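Local coordinates for protein succinate dehydrogenase subunit A (Mycolicibacterium smegmatis, PDB 7D6V) that probably oxidises succinate to fumarate on its bound FAD, as the flavoprotein subunit of a membrane-bound succinate dehydrogenase that passes the electrons on toward quinone, at residues F71-R76 and G123-R128; P95-E100 and F435-G440; G78-N83 and G611-S616. All blocks are in the same frame, centred on the assembly; numbering follows the deposited sequence.

Contact 1. Residues F71-R76 and G123-R128; sequences FGDTMR and GHTYPR
Asp-73 holds CG opposite its own carbonyl carbon (chi1 -72°), which carries the carboxylate from helix 67-76 into the bend of loop 123-128. There it meets Thr-125, whose OG1 takes the same position on its own backbone (chi1 -58°), and the two side chains cross at about a right angle. OG1 of Thr-125 donates to OD1 of Asp-73 over 2.9 Å, meeting the syn lone pair of OD1, on the side of the other carboxylate oxygen. The backbone N of Thr-125 reaches OD2 of Asp-73 at 2.7 Å, though the place of OD2 is less sure. OD1 of Asp-73 also accepts from NH2 of Arg-76 at 2.9 Å; that donor arrives almost in line with the C-O bond. Arg-128 brings NH2 to OD2 and closes a salt-bridge network of one carboxylate and two arginines, but these two atoms are modelled too close together, so the detail of that pair is doubtful. Each arginine has a second acidic partner, Asp-65 for Arg-128 and Glu-617 for Arg-76. Both segments belong to the FAD-binding region, and the side chain of His-124 is about 8 Å from the bound FAD at the nearest atoms. The loop, running between strands 118-119 and 129-130, thus lies against helix 67-76, which packs in turn on helix 84-102 through Phe-71, Thr-74 and Met-75 around Ala-87.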
ATOM      1  N   PHE A  71     -21.926 -13.342  17.916  1.00 15.02           N
ATOM      2  CA  PHE A  71     -21.834 -12.889  19.299  1.00 15.02           C
ATOM      3  C   PHE A  71     -21.254 -13.975  20.197  1.00 15.02           C
ATOM      4  O   PHE A  71     -20.384 -13.701  21.031  1.00 15.02           O
ATOM      5  CB  PHE A  71     -23.218 -12.459  19.787  1.00 15.02           C
ATOM      6  CG  PHE A  71     -23.299 -12.215  21.266  1.00 15.02           C
ATOM      7  CD1 PHE A  71     -22.698 -11.107  21.833  1.00 15.02           C
ATOM      8  CD2 PHE A  71     -23.985 -13.090  22.086  1.00 15.02           C
ATOM      9  CE1 PHE A  71     -22.777 -10.881  23.186  1.00 15.02           C
ATOM     10  CE2 PHE A  71     -24.065 -12.868  23.439  1.00 15.02           C
ATOM     11  CZ  PHE A  71     -23.461 -11.760  23.989  1.00 15.02           C
ATOM     12  N   GLY A  72     -21.723 -15.213  20.040  1.00 15.45           N
ATOM     13  CA  GLY A  72     -21.170 -16.305  20.822  1.00 15.45           C
ATOM     14  C   GLY A  72     -19.707 -16.558  20.514  1.00 15.45           C
ATOM     15  O   GLY A  72     -18.914 -16.849  21.413  1.00 15.45           O
ATOM     16  N   ASP A  73     -19.330 -16.448  19.240  1.00 14.89           N
ATOM     17  CA  ASP A  73     -17.932 -16.618  18.863  1.00 14.89           C
ATOM     18  C   ASP A  73     -17.056 -15.546  19.494  1.00 14.89           C
ATOM     19  O   ASP A  73     -15.953 -15.836  19.970  1.00 14.89           O
ATOM     20  CB  ASP A  73     -17.793 -16.591  17.343  1.00 14.89           C
ATOM     21  CG  ASP A  73     -18.328 -17.841  16.689  1.00 14.89           C
ATOM     22  OD1 ASP A  73     -18.737 -18.765  17.416  1.00 14.89           O
ATOM     23  OD2 ASP A  73     -18.340 -17.902  15.448  1.00 14.89           O
ATOM     24  N   THR A  74     -17.525 -14.299  19.496  1.00 15.51           N
ATOM     25  CA  THR A  74     -16.764 -13.218  20.112  1.00 15.51           C
ATOM     26  C   THR A  74     -16.656 -13.408  21.619  1.00 15.51           C
ATOM     27  O   THR A  74     -15.590 -13.183  22.204  1.00 15.51           O
ATOM     28  CB  THR A  74     -17.408 -11.873  19.778  1.00 15.51           C
ATOM     29  OG1 THR A  74     -17.231 -11.593  18.386  1.00 15.51           O
ATOM     30  CG2 THR A  74     -16.785 -10.753  20.590  1.00 15.51           C
ATOM     31  N   MET A  75     -17.740 -13.838  22.264  1.00 16.97           N
ATOM     32  CA  MET A  75     -17.706 -14.030  23.711  1.00 16.97           C
ATOM     33  C   MET A  75     -16.791 -15.187  24.096  1.00 16.97           C
ATOM     34  O   MET A  75     -16.130 -15.140  25.137  1.00 16.97           O
ATOM     35  CB  MET A  75     -19.120 -14.260  24.239  1.00 16.97           C
ATOM     36  CG  MET A  75     -20.008 -13.030  24.177  1.00 16.97           C
ATOM     37  SD  MET A  75     -19.357 -11.592  25.041  1.00 16.97           S
ATOM     38  CE  MET A  75     -19.412 -12.157  26.735  1.00 16.97           C
ATOM     39  N   ARG A  76     -16.752 -16.240  23.275  1.00 17.38           N
ATOM     40  CA  ARG A  76     -15.835 -17.351  23.517  1.00 17.38           C
ATOM     41  C   ARG A  76     -14.385 -16.912  23.371  1.00 17.38           C
ATOM     42  O   ARG A  76     -13.546 -17.199  24.231  1.00 17.38           O
ATOM     43  CB  ARG A  76     -16.131 -18.488  22.548  1.00 17.38           C
ATOM     44  CG  ARG A  76     -16.970 -19.589  23.113  1.00 17.38           C
ATOM     45  CD  ARG A  76     -17.093 -20.715  22.113  1.00 17.38           C
ATOM     46  NE  ARG A  76     -17.876 -20.309  20.952  1.00 17.38           N
ATOM     47  CZ  ARG A  76     -19.203 -20.300  20.911  1.00 17.38           C
ATOM     48  NH1 ARG A  76     -19.909 -20.672  21.967  1.00 17.38           N
ATOM     49  NH2 ARG A  76     -19.825 -19.913  19.809  1.00 17.38           N
ATOM     50  N   GLY A 123     -11.329 -18.530  14.867  1.00 14.96           N
ATOM     51  CA  GLY A 123     -12.337 -18.625  15.899  1.00 14.96           C
ATOM     52  C   GLY A 123     -13.772 -18.438  15.470  1.00 14.96           C
ATOM     53  O   GLY A 123     -14.659 -18.415  16.327  1.00 14.96           O
ATOM     54  N   HIS A 124     -14.037 -18.309  14.175  1.00 14.47           N
ATOM     55  CA  HIS A 124     -15.385 -18.093  13.670  1.00 14.47           C
ATOM     56  C   HIS A 124     -16.010 -19.416  13.250  1.00 14.47           C
ATOM     57  O   HIS A 124     -15.349 -20.263  12.644  1.00 14.47           O
ATOM     58  CB  HIS A 124     -15.373 -17.119  12.494  1.00 14.47           C
ATOM     59  CG  HIS A 124     -14.669 -15.830  12.783  1.00 14.47           C
ATOM     60  ND1 HIS A 124     -15.311 -14.733  13.313  1.00 14.47           N
ATOM     61  CD2 HIS A 124     -13.378 -15.464  12.614  1.00 14.47           C
ATOM     62  CE1 HIS A 124     -14.447 -13.746  13.457  1.00 14.47           C
ATOM     63  NE2 HIS A 124     -13.265 -14.164  13.040  1.00 14.47           N
ATOM     64  N   THR A 125     -17.292 -19.586  13.578  1.00 13.88           N
ATOM     65  CA  THR A 125     -17.994 -20.819  13.236  1.00 13.88           C
ATOM     66  C   THR A 125     -18.274 -20.916  11.741  1.00 13.88           C
ATOM     67  O   THR A 125     -18.253 -22.016  11.177  1.00 13.88           O
ATOM     68  CB  THR A 125     -19.298 -20.911  14.029  1.00 13.88           C
ATOM     69  OG1 THR A 125     -19.008 -20.849  15.429  1.00 13.88           O
ATOM     70  CG2 THR A 125     -20.021 -22.213  13.736  1.00 13.88           C
ATOM     71  N   TYR A 126     -18.516 -19.793  11.084  1.00 14.17           N
ATOM     72  CA  TYR A 126     -18.908 -19.744   9.687  1.00 14.17           C
ATOM     73  C   TYR A 126     -18.022 -18.754   8.951  1.00 14.17           C
ATOM     74  O   TYR A 126     -17.416 -17.875   9.571  1.00 14.17           O
ATOM     75  CB  TYR A 126     -20.384 -19.339   9.552  1.00 14.17           C
ATOM     76  CG  TYR A 126     -21.346 -20.340  10.146  1.00 14.17           C
ATOM     77  CD1 TYR A 126     -22.234 -19.969  11.140  1.00 14.17           C
ATOM     78  CD2 TYR A 126     -21.358 -21.656   9.718  1.00 14.17           C
ATOM     79  CE1 TYR A 126     -23.110 -20.876  11.684  1.00 14.17           C
ATOM     80  CE2 TYR A 126     -22.231 -22.572  10.259  1.00 14.17           C
ATOM     81  CZ  TYR A 126     -23.106 -22.176  11.240  1.00 14.17           C
ATOM     82  OH  TYR A 126     -23.979 -23.086  11.782  1.00 14.17           O
ATOM     83  N   PRO A 127     -17.907 -18.879   7.627  1.00 14.84           N
ATOM     84  CA  PRO A 127     -17.119 -17.902   6.861  1.00 14.84           C
ATOM     85  C   PRO A 127     -17.735 -16.516   6.957  1.00 14.84           C
ATOM     86  O   PRO A 127     -18.900 -16.308   6.614  1.00 14.84           O
ATOM     87  CB  PRO A 127     -17.167 -18.450   5.429  1.00 14.84           C
ATOM     88  CG  PRO A 127     -17.593 -19.866   5.563  1.00 14.84           C
ATOM     89  CD  PRO A 127     -18.473 -19.923   6.757  1.00 14.84           C
ATOM     90  N   ARG A 128     -16.939 -15.561   7.429  1.00 13.60           N
ATOM     91  CA  ARG A 128     -17.438 -14.232   7.757  1.00 13.60           C
ATOM     92  C   ARG A 128     -16.591 -13.092   7.228  1.00 13.60           C
ATOM     93  O   ARG A 128     -17.100 -11.969   7.146  1.00 13.60           O
ATOM     94  CB  ARG A 128     -17.545 -14.063   9.279  1.00 13.60           C
ATOM     95  CG  ARG A 128     -18.827 -14.555   9.877  1.00 13.60           C
ATOM     96  CD  ARG A 128     -19.068 -13.904  11.216  1.00 13.60           C
ATOM     97  NE  ARG A 128     -18.545 -14.700  12.318  1.00 13.60           N
ATOM     98  CZ  ARG A 128     -19.165 -15.745  12.850  1.00 13.60           C
ATOM     99  NH1 ARG A 128     -20.336 -16.141  12.386  1.00 13.60           N
ATOM    100  NH2 ARG A 128     -18.608 -16.399  13.851  1.00 13.60           N
TER

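Contact 2. Residues P95-E100 and F435-G440; sequences PDRVWE and FGRRAG
Arg-97 and Arg-437 meet in a flat stack of guanidinium groups, and little else joins the two helix segments. The close part lies where CD of Arg-437 sits over the centre of the Arg-97 guanidinium, 3.5 Å from CZ of Arg-97. An aliphatic carbon therefore fills the middle of the face, while the guanidinium planes, 13° apart, are offset with centres 4.3 Å from each other. Asp-96 CB lies over the opposite face of Arg-97, toward the rim. The two side chains arrive at about a right angle: that of Arg-437 is extended from CG to NE, whereas the Arg-97 chain folds at chi2 and chi3, which lays its guanidinium across the approaching methylene. What fixes that group is Glu-100, three residues on in the same helix. NE of Arg-97 donates to OE2 of Glu-100 at 2.7 Å and NH2 of Arg-97 to OE1 of Glu-100 at 3.1 Å, a side-on pair of bonds that reach the carboxylate from above its plane.

Packing is looser beyond CD: NH2 of Arg-437 comes no nearer than 4.0 Å to NH1 of Arg-97. Arg-437 and Glu-100 are partly exposed, whereas Arg-97 is buried. The carboxylate of Glu-100 probably offsets the charge of the stacked arginines; Glu-26 makes a long, weak ion pair with NE of Arg-437. OE2 of Glu-100 also forms a salt bridge with Arg-22, a residue of helix 18-30, and the side chains of both stacked arginines touch Arg-22. The stack consequently lies where helices 84-102 and 427-448 come together beside helix 18-30, the helix that follows strand 11-14 of the parallel sheet in the FAD-binding domain.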
ATOM      1  N   PRO A  95     -22.656  -6.147   9.565  1.00 14.58           N
ATOM      2  CA  PRO A  95     -22.968  -6.246   8.127  1.00 14.58           C
ATOM      3  C   PRO A  95     -23.363  -4.926   7.488  1.00 14.58           C
ATOM      4  O   PRO A  95     -23.033  -4.694   6.318  1.00 14.58           O
ATOM      5  CB  PRO A  95     -24.121  -7.255   8.091  1.00 14.58           C
ATOM      6  CG  PRO A  95     -23.968  -8.041   9.322  1.00 14.58           C
ATOM      7  CD  PRO A  95     -23.487  -7.081  10.347  1.00 14.58           C
ATOM      8  N   ASP A  96     -24.060  -4.055   8.221  1.00 15.30           N
ATOM      9  CA  ASP A  96     -24.479  -2.774   7.659  1.00 15.30           C
ATOM     10  C   ASP A  96     -23.282  -1.906   7.295  1.00 15.30           C
ATOM     11  O   ASP A  96     -23.271  -1.263   6.240  1.00 15.30           O
ATOM     12  CB  ASP A  96     -25.379  -2.040   8.649  1.00 15.30           C
ATOM     13  CG  ASP A  96     -26.769  -2.623   8.715  1.00 15.30           C
ATOM     14  OD1 ASP A  96     -27.284  -3.060   7.666  1.00 15.30           O
ATOM     15  OD2 ASP A  96     -27.350  -2.642   9.820  1.00 15.30           O
ATOM     16  N   ARG A  97     -22.270  -1.866   8.162  1.00 14.08           N
ATOM     17  CA  ARG A  97     -21.103  -1.033   7.898  1.00 14.08           C
ATOM     18  C   ARG A  97     -20.322  -1.545   6.696  1.00 14.08           C
ATOM     19  O   ARG A  97     -19.866  -0.755   5.860  1.00 14.08           O
ATOM     20  CB  ARG A  97     -20.215  -0.973   9.140  1.00 14.08           C
ATOM     21  CG  ARG A  97     -20.966  -0.652  10.424  1.00 14.08           C
ATOM     22  CD  ARG A  97     -21.274   0.834  10.559  1.00 14.08           C
ATOM     23  NE  ARG A  97     -22.460   1.229   9.805  1.00 14.08           N
ATOM     24  CZ  ARG A  97     -23.708   1.077  10.232  1.00 14.08           C
ATOM     25  NH1 ARG A  97     -23.946   0.537  11.417  1.00 14.08           N
ATOM     26  NH2 ARG A  97     -24.721   1.465   9.475  1.00 14.08           N
ATOM     27  N   VAL A  98     -20.183  -2.864   6.575  1.00 14.59           N
ATOM     28  CA  VAL A  98     -19.498  -3.433   5.420  1.00 14.59           C
ATOM     29  C   VAL A  98     -20.282  -3.153   4.145  1.00 14.59           C
ATOM     30  O   VAL A  98     -19.703  -2.835   3.101  1.00 14.59           O
ATOM     31  CB  VAL A  98     -19.265  -4.941   5.626  1.00 14.59           C
ATOM     32  CG1 VAL A  98     -18.503  -5.523   4.452  1.00 14.59           C
ATOM     33  CG2 VAL A  98     -18.511  -5.179   6.918  1.00 14.59           C
ATOM     34  N   TRP A  99     -21.611  -3.267   4.206  1.00 15.46           N
ATOM     35  CA  TRP A  99     -22.422  -2.990   3.024  1.00 15.46           C
ATOM     36  C   TRP A  99     -22.318  -1.532   2.603  1.00 15.46           C
ATOM     37  O   TRP A  99     -22.243  -1.231   1.408  1.00 15.46           O
ATOM     38  CB  TRP A  99     -23.878  -3.364   3.279  1.00 15.46           C
ATOM     39  CG  TRP A  99     -24.145  -4.807   3.090  1.00 15.46           C
ATOM     40  CD1 TRP A  99     -23.531  -5.641   2.210  1.00 15.46           C
ATOM     41  CD2 TRP A  99     -25.098  -5.598   3.800  1.00 15.46           C
ATOM     42  NE1 TRP A  99     -24.042  -6.908   2.325  1.00 15.46           N
ATOM     43  CE2 TRP A  99     -25.007  -6.908   3.297  1.00 15.46           C
ATOM     44  CE3 TRP A  99     -26.022  -5.327   4.811  1.00 15.46           C
ATOM     45  CZ2 TRP A  99     -25.802  -7.943   3.770  1.00 15.46           C
ATOM     46  CZ3 TRP A  99     -26.808  -6.356   5.280  1.00 15.46           C
ATOM     47  CH2 TRP A  99     -26.694  -7.648   4.759  1.00 15.46           C
ATOM     48  N   GLU A 100     -22.325  -0.608   3.563  1.00 14.66           N
ATOM     49  CA  GLU A 100     -22.208   0.798   3.202  1.00 14.66           C
ATOM     50  C   GLU A 100     -20.789   1.179   2.812  1.00 14.66           C
ATOM     51  O   GLU A 100     -20.595   2.242   2.216  1.00 14.66           O
ATOM     52  CB  GLU A 100     -22.704   1.694   4.339  1.00 14.66           C
ATOM     53  CG  GLU A 100     -21.805   1.759   5.547  1.00 14.66           C
ATOM     54  CD  GLU A 100     -22.490   2.397   6.738  1.00 14.66           C
ATOM     55  OE1 GLU A 100     -23.727   2.559   6.697  1.00 14.66           O
ATOM     56  OE2 GLU A 100     -21.791   2.739   7.713  1.00 14.66           O
ATOM     57  N   PHE A 435     -17.921   1.107  15.815  1.00 14.15           N
ATOM     58  CA  PHE A 435     -17.787   2.008  16.941  1.00 14.15           C
ATOM     59  C   PHE A 435     -17.212   3.365  16.567  1.00 14.15           C
ATOM     60  O   PHE A 435     -17.399   4.312  17.328  1.00 14.15           O
ATOM     61  CB  PHE A 435     -16.969   1.336  18.041  1.00 14.15           C
ATOM     62  CG  PHE A 435     -17.681   0.175  18.664  1.00 14.15           C
ATOM     63  CD1 PHE A 435     -17.305  -1.125  18.377  1.00 14.15           C
ATOM     64  CD2 PHE A 435     -18.772   0.384  19.485  1.00 14.15           C
ATOM     65  CE1 PHE A 435     -17.979  -2.190  18.932  1.00 14.15           C
ATOM     66  CE2 PHE A 435     -19.449  -0.678  20.043  1.00 14.15           C
ATOM     67  CZ  PHE A 435     -19.053  -1.965  19.765  1.00 14.15           C
ATOM     68  N   GLY A 436     -16.606   3.520  15.388  1.00 14.13           N
ATOM     69  CA  GLY A 436     -16.372   4.856  14.876  1.00 14.13           C
ATOM     70  C   GLY A 436     -17.668   5.567  14.554  1.00 14.13           C
ATOM     71  O   GLY A 436     -17.839   6.744  14.884  1.00 14.13           O
ATOM     72  N   ARG A 437     -18.612   4.858  13.927  1.00 14.44           N
ATOM     73  CA  ARG A 437     -19.924   5.454  13.706  1.00 14.44           C
ATOM     74  C   ARG A 437     -20.611   5.777  15.027  1.00 14.44           C
ATOM     75  O   ARG A 437     -21.186   6.864  15.188  1.00 14.44           O
ATOM     76  CB  ARG A 437     -20.792   4.525  12.864  1.00 14.44           C
ATOM     77  CG  ARG A 437     -22.132   5.125  12.515  1.00 14.44           C
ATOM     78  CD  ARG A 437     -22.992   4.161  11.744  1.00 14.44           C
ATOM     79  NE  ARG A 437     -24.400   4.521  11.835  1.00 14.44           N
ATOM     80  CZ  ARG A 437     -25.182   4.215  12.864  1.00 14.44           C
ATOM     81  NH1 ARG A 437     -26.453   4.586  12.861  1.00 14.44           N
ATOM     82  NH2 ARG A 437     -24.694   3.543  13.895  1.00 14.44           N
ATOM     83  N   ARG A 438     -20.555   4.851  15.993  1.00 14.96           N
ATOM     84  CA  ARG A 438     -21.167   5.128  17.292  1.00 14.96           C
ATOM     85  C   ARG A 438     -20.523   6.335  17.968  1.00 14.96           C
ATOM     86  O   ARG A 438     -21.219   7.156  18.572  1.00 14.96           O
ATOM     87  CB  ARG A 438     -21.086   3.905  18.206  1.00 14.96           C
ATOM     88  CG  ARG A 438     -21.715   2.642  17.654  1.00 14.96           C
ATOM     89  CD  ARG A 438     -23.215   2.755  17.511  1.00 14.96           C
ATOM     90  NE  ARG A 438     -23.912   2.699  18.790  1.00 14.96           N
ATOM     91  CZ  ARG A 438     -25.069   2.076  18.981  1.00 14.96           C
ATOM     92  NH1 ARG A 438     -25.657   1.441  17.979  1.00 14.96           N
ATOM     93  NH2 ARG A 438     -25.637   2.080  20.176  1.00 14.96           N
ATOM     94  N   ALA A 439     -19.196   6.461  17.879  1.00 15.37           N
ATOM     95  CA  ALA A 439     -18.500   7.573  18.518  1.00 15.37           C
ATOM     96  C   ALA A 439     -18.852   8.901  17.866  1.00 15.37           C
ATOM     97  O   ALA A 439     -19.080   9.898  18.562  1.00 15.37           O
ATOM     98  CB  ALA A 439     -16.992   7.341  18.471  1.00 15.37           C
ATOM     99  N   GLY A 440     -18.895   8.941  16.533  1.00 15.92           N
ATOM    100  CA  GLY A 440     -19.310  10.160  15.859  1.00 15.92           C
ATOM    101  C   GLY A 440     -20.721  10.570  16.227  1.00 15.92           C
ATOM    102  O   GLY A 440     -20.993  11.747  16.483  1.00 15.92           O
TER

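Contact 3. Residues G78-N83 and G611-S616; sequences GKFLNN and GCFELS
Phe-80 and Phe-613 form a T-shaped aromatic pair, the sole direct meeting of the two segments. Phe-80 supplies the edge and Phe-613 the face: the ring centroids are 5.3 Å apart and the planes stand at 65°. The touching atom of Phe-80 is CE2, which comes down off-centre, near the rim of the other ring, and lies 3.7 Å from CZ of Phe-613. CE1 of Phe-613 is almost as near, at 3.8 Å from the same CE2 of Phe-80. Each CG lies anti to its carbonyl carbon (chi1 -64° for Phe-80, -80° for Phe-613), which points the two rings at each other from opposite directions.

Backbone hydrogen bonds shape the turn that carries each ring. Helix 67-76 ends in a Schellman motif with Lys-79 as its C-prime residue, and a type I' turn from Gly-78 to Leu-81 overlaps it, in which N of Leu-81 donates to O of Gly-78 at 3.1 Å. This tight turn at the C-terminal end of the helix presents the Phe-80 ring to the C-terminal part of the chain. On that side Phe-613 is the centre of an inverse gamma turn, closed by a weak bond from N of Glu-614 to O of Cys-612 at 3.2 Å, and Glu-614 occupies the N-cap position of helix 615-618.

Further apolar contacts bury the pair. Met-75 of helix 67-76 touches both rings, as does Leu-618 of helix 615-618, and the Phe-80 ring also meets that of Tyr-621. A polar partner outside the pair holds the turn: the carbonyl of Phe-80 accepts a hydrogen bond from Arg-577.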
ATOM      1  N   GLY A  78     -12.199 -14.524  24.044  1.00 18.83           N
ATOM      2  CA  GLY A  78     -12.240 -13.403  24.955  1.00 18.83           C
ATOM      3  C   GLY A  78     -12.614 -13.903  26.330  1.00 18.83           C
ATOM      4  O   GLY A  78     -12.549 -13.165  27.316  1.00 18.83           O
ATOM      5  N   LYS A  79     -13.013 -15.174  26.388  1.00 19.79           N
ATOM      6  CA  LYS A  79     -13.198 -15.909  27.638  1.00 19.79           C
ATOM      7  C   LYS A  79     -14.260 -15.271  28.524  1.00 19.79           C
ATOM      8  O   LYS A  79     -14.167 -15.320  29.752  1.00 19.79           O
ATOM      9  CB  LYS A  79     -11.877 -16.053  28.396  1.00 19.79           C
ATOM     10  CG  LYS A  79     -11.067 -17.270  27.982  1.00 19.79           C
ATOM     11  CD  LYS A  79     -10.523 -17.129  26.576  1.00 19.79           C
ATOM     12  CE  LYS A  79      -9.803 -18.383  26.132  1.00 19.79           C
ATOM     13  NZ  LYS A  79      -9.470 -18.325  24.685  1.00 19.79           N
ATOM     14  N   PHE A  80     -15.269 -14.670  27.897  1.00 20.53           N
ATOM     15  CA  PHE A  80     -16.421 -14.080  28.572  1.00 20.53           C
ATOM     16  C   PHE A  80     -16.029 -12.933  29.495  1.00 20.53           C
ATOM     17  O   PHE A  80     -16.776 -12.582  30.412  1.00 20.53           O
ATOM     18  CB  PHE A  80     -17.217 -15.149  29.328  1.00 20.53           C
ATOM     19  CG  PHE A  80     -17.825 -16.183  28.427  1.00 20.53           C
ATOM     20  CD1 PHE A  80     -17.139 -17.343  28.122  1.00 20.53           C
ATOM     21  CD2 PHE A  80     -19.071 -15.982  27.865  1.00 20.53           C
ATOM     22  CE1 PHE A  80     -17.689 -18.287  27.288  1.00 20.53           C
ATOM     23  CE2 PHE A  80     -19.627 -16.925  27.028  1.00 20.53           C
ATOM     24  CZ  PHE A  80     -18.936 -18.078  26.741  1.00 20.53           C
ATOM     25  N   LEU A  81     -14.870 -12.332  29.252  1.00 19.95           N
ATOM     26  CA  LEU A  81     -14.489 -11.085  29.894  1.00 19.95           C
ATOM     27  C   LEU A  81     -14.950  -9.877  29.091  1.00 19.95           C
ATOM     28  O   LEU A  81     -14.819  -8.743  29.562  1.00 19.95           O
ATOM     29  CB  LEU A  81     -12.966 -11.045  30.078  1.00 19.95           C
ATOM     30  CG  LEU A  81     -12.338  -9.931  30.913  1.00 19.95           C
ATOM     31  CD1 LEU A  81     -12.719 -10.074  32.374  1.00 19.95           C
ATOM     32  CD2 LEU A  81     -10.848  -9.913  30.743  1.00 19.95           C
ATOM     33  N   ASN A  82     -15.514 -10.109  27.908  1.00 18.44           N
ATOM     34  CA  ASN A  82     -15.914  -9.045  26.999  1.00 18.44           C
ATOM     35  C   ASN A  82     -16.982  -8.159  27.624  1.00 18.44           C
ATOM     36  O   ASN A  82     -17.734  -8.577  28.506  1.00 18.44           O
ATOM     37  CB  ASN A  82     -16.474  -9.647  25.712  1.00 18.44           C
ATOM     38  CG  ASN A  82     -15.529 -10.623  25.061  1.00 18.44           C
ATOM     39  OD1 ASN A  82     -15.603 -11.822  25.304  1.00 18.44           O
ATOM     40  ND2 ASN A  82     -14.678 -10.125  24.183  1.00 18.44           N
ATOM     41  N   ASN A  83     -17.047  -6.918  27.150  1.00 17.59           N
ATOM     42  CA  ASN A  83     -18.245  -6.110  27.332  1.00 17.59           C
ATOM     43  C   ASN A  83     -19.334  -6.689  26.441  1.00 17.59           C
ATOM     44  O   ASN A  83     -19.266  -6.578  25.214  1.00 17.59           O
ATOM     45  CB  ASN A  83     -17.971  -4.648  26.992  1.00 17.59           C
ATOM     46  CG  ASN A  83     -18.990  -3.707  27.604  1.00 17.59           C
ATOM     47  OD1 ASN A  83     -20.171  -4.029  27.701  1.00 17.59           O
ATOM     48  ND2 ASN A  83     -18.534  -2.536  28.024  1.00 17.59           N
ATOM     49  N   GLY A 611     -28.594 -20.690  25.024  1.00 32.17           N
ATOM     50  CA  GLY A 611     -28.965 -22.093  24.983  1.00 32.17           C
ATOM     51  C   GLY A 611     -27.979 -22.840  24.114  1.00 32.17           C
ATOM     52  O   GLY A 611     -27.658 -24.003  24.373  1.00 32.17           O
ATOM     53  N   CYS A 612     -27.508 -22.172  23.058  1.00 32.84           N
ATOM     54  CA  CYS A 612     -26.224 -22.534  22.476  1.00 32.84           C
ATOM     55  C   CYS A 612     -25.093 -22.114  23.404  1.00 32.84           C
ATOM     56  O   CYS A 612     -24.018 -22.724  23.395  1.00 32.84           O
ATOM     57  CB  CYS A 612     -26.064 -21.894  21.098  1.00 32.84           C
ATOM     58  SG  CYS A 612     -24.648 -22.495  20.153  1.00 32.84           S
ATOM     59  N   PHE A 613     -25.318 -21.062  24.194  1.00 28.49           N
ATOM     60  CA  PHE A 613     -24.630 -20.919  25.467  1.00 28.49           C
ATOM     61  C   PHE A 613     -25.268 -21.903  26.430  1.00 28.49           C
ATOM     62  O   PHE A 613     -26.240 -21.565  27.108  1.00 28.49           O
ATOM     63  CB  PHE A 613     -24.729 -19.497  26.023  1.00 28.49           C
ATOM     64  CG  PHE A 613     -23.771 -18.522  25.403  1.00 28.49           C
ATOM     65  CD1 PHE A 613     -22.699 -18.960  24.654  1.00 28.49           C
ATOM     66  CD2 PHE A 613     -23.946 -17.161  25.581  1.00 28.49           C
ATOM     67  CE1 PHE A 613     -21.824 -18.057  24.089  1.00 28.49           C
ATOM     68  CE2 PHE A 613     -23.077 -16.258  25.018  1.00 28.49           C
ATOM     69  CZ  PHE A 613     -22.016 -16.704  24.272  1.00 28.49           C
ATOM     70  N   GLU A 614     -24.759 -23.128  26.473  1.00 30.51           N
ATOM     71  CA  GLU A 614     -25.274 -24.116  27.402  1.00 30.51           C
ATOM     72  C   GLU A 614     -24.743 -23.848  28.804  1.00 30.51           C
ATOM     73  O   GLU A 614     -23.798 -23.083  29.002  1.00 30.51           O
ATOM     74  CB  GLU A 614     -24.882 -25.524  26.961  1.00 30.51           C
ATOM     75  CG  GLU A 614     -25.642 -26.034  25.761  1.00 30.51           C
ATOM     76  CD  GLU A 614     -24.930 -25.728  24.466  1.00 30.51           C
ATOM     77  OE1 GLU A 614     -23.737 -25.368  24.520  1.00 30.51           O
ATOM     78  OE2 GLU A 614     -25.566 -25.843  23.396  1.00 30.51           O
ATOM     79  N   LEU A 615     -25.374 -24.489  29.789  1.00 30.23           N
ATOM     80  CA  LEU A 615     -24.814 -24.470  31.134  1.00 30.23           C
ATOM     81  C   LEU A 615     -23.455 -25.152  31.170  1.00 30.23           C
ATOM     82  O   LEU A 615     -22.578 -24.758  31.944  1.00 30.23           O
ATOM     83  CB  LEU A 615     -25.765 -25.136  32.125  1.00 30.23           C
ATOM     84  CG  LEU A 615     -27.034 -24.379  32.490  1.00 30.23           C
ATOM     85  CD1 LEU A 615     -27.909 -25.240  33.379  1.00 30.23           C
ATOM     86  CD2 LEU A 615     -26.667 -23.086  33.188  1.00 30.23           C
ATOM     87  N   SER A 616     -23.263 -26.178  30.340  1.00 29.08           N
ATOM     88  CA  SER A 616     -21.990 -26.890  30.329  1.00 29.08           C
ATOM     89  C   SER A 616     -20.845 -25.969  29.933  1.00 29.08           C
ATOM     90  O   SER A 616     -19.760 -26.029  30.521  1.00 29.08           O
ATOM     91  CB  SER A 616     -22.070 -28.088  29.382  1.00 29.08           C
ATOM     92  OG  SER A 616     -22.402 -27.680  28.067  1.00 29.08           O
TER

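In the fold
Helices 67-76 and 84-102 follow each other in the chain and tie the contacts together. Contact 1 uses the first helix, contact 3 the turn between the two and contact 2 the second. Contacts 1 and 3 are neighbours, with centres about 11 Å apart, and touch directly: Gly-72 meets Phe-613, and the carbonyl of Met-75 reaches the amide of Phe-80. Contact 2 stands apart, about 19 Å from contact 1 and 25 Å from contact 3 between centres. The partner segments follow in the order 123-128, 435-440 and 611-616, so this short helical region is joined successively to a nearby loop, a later helix and the C-terminal part of the flavoprotein.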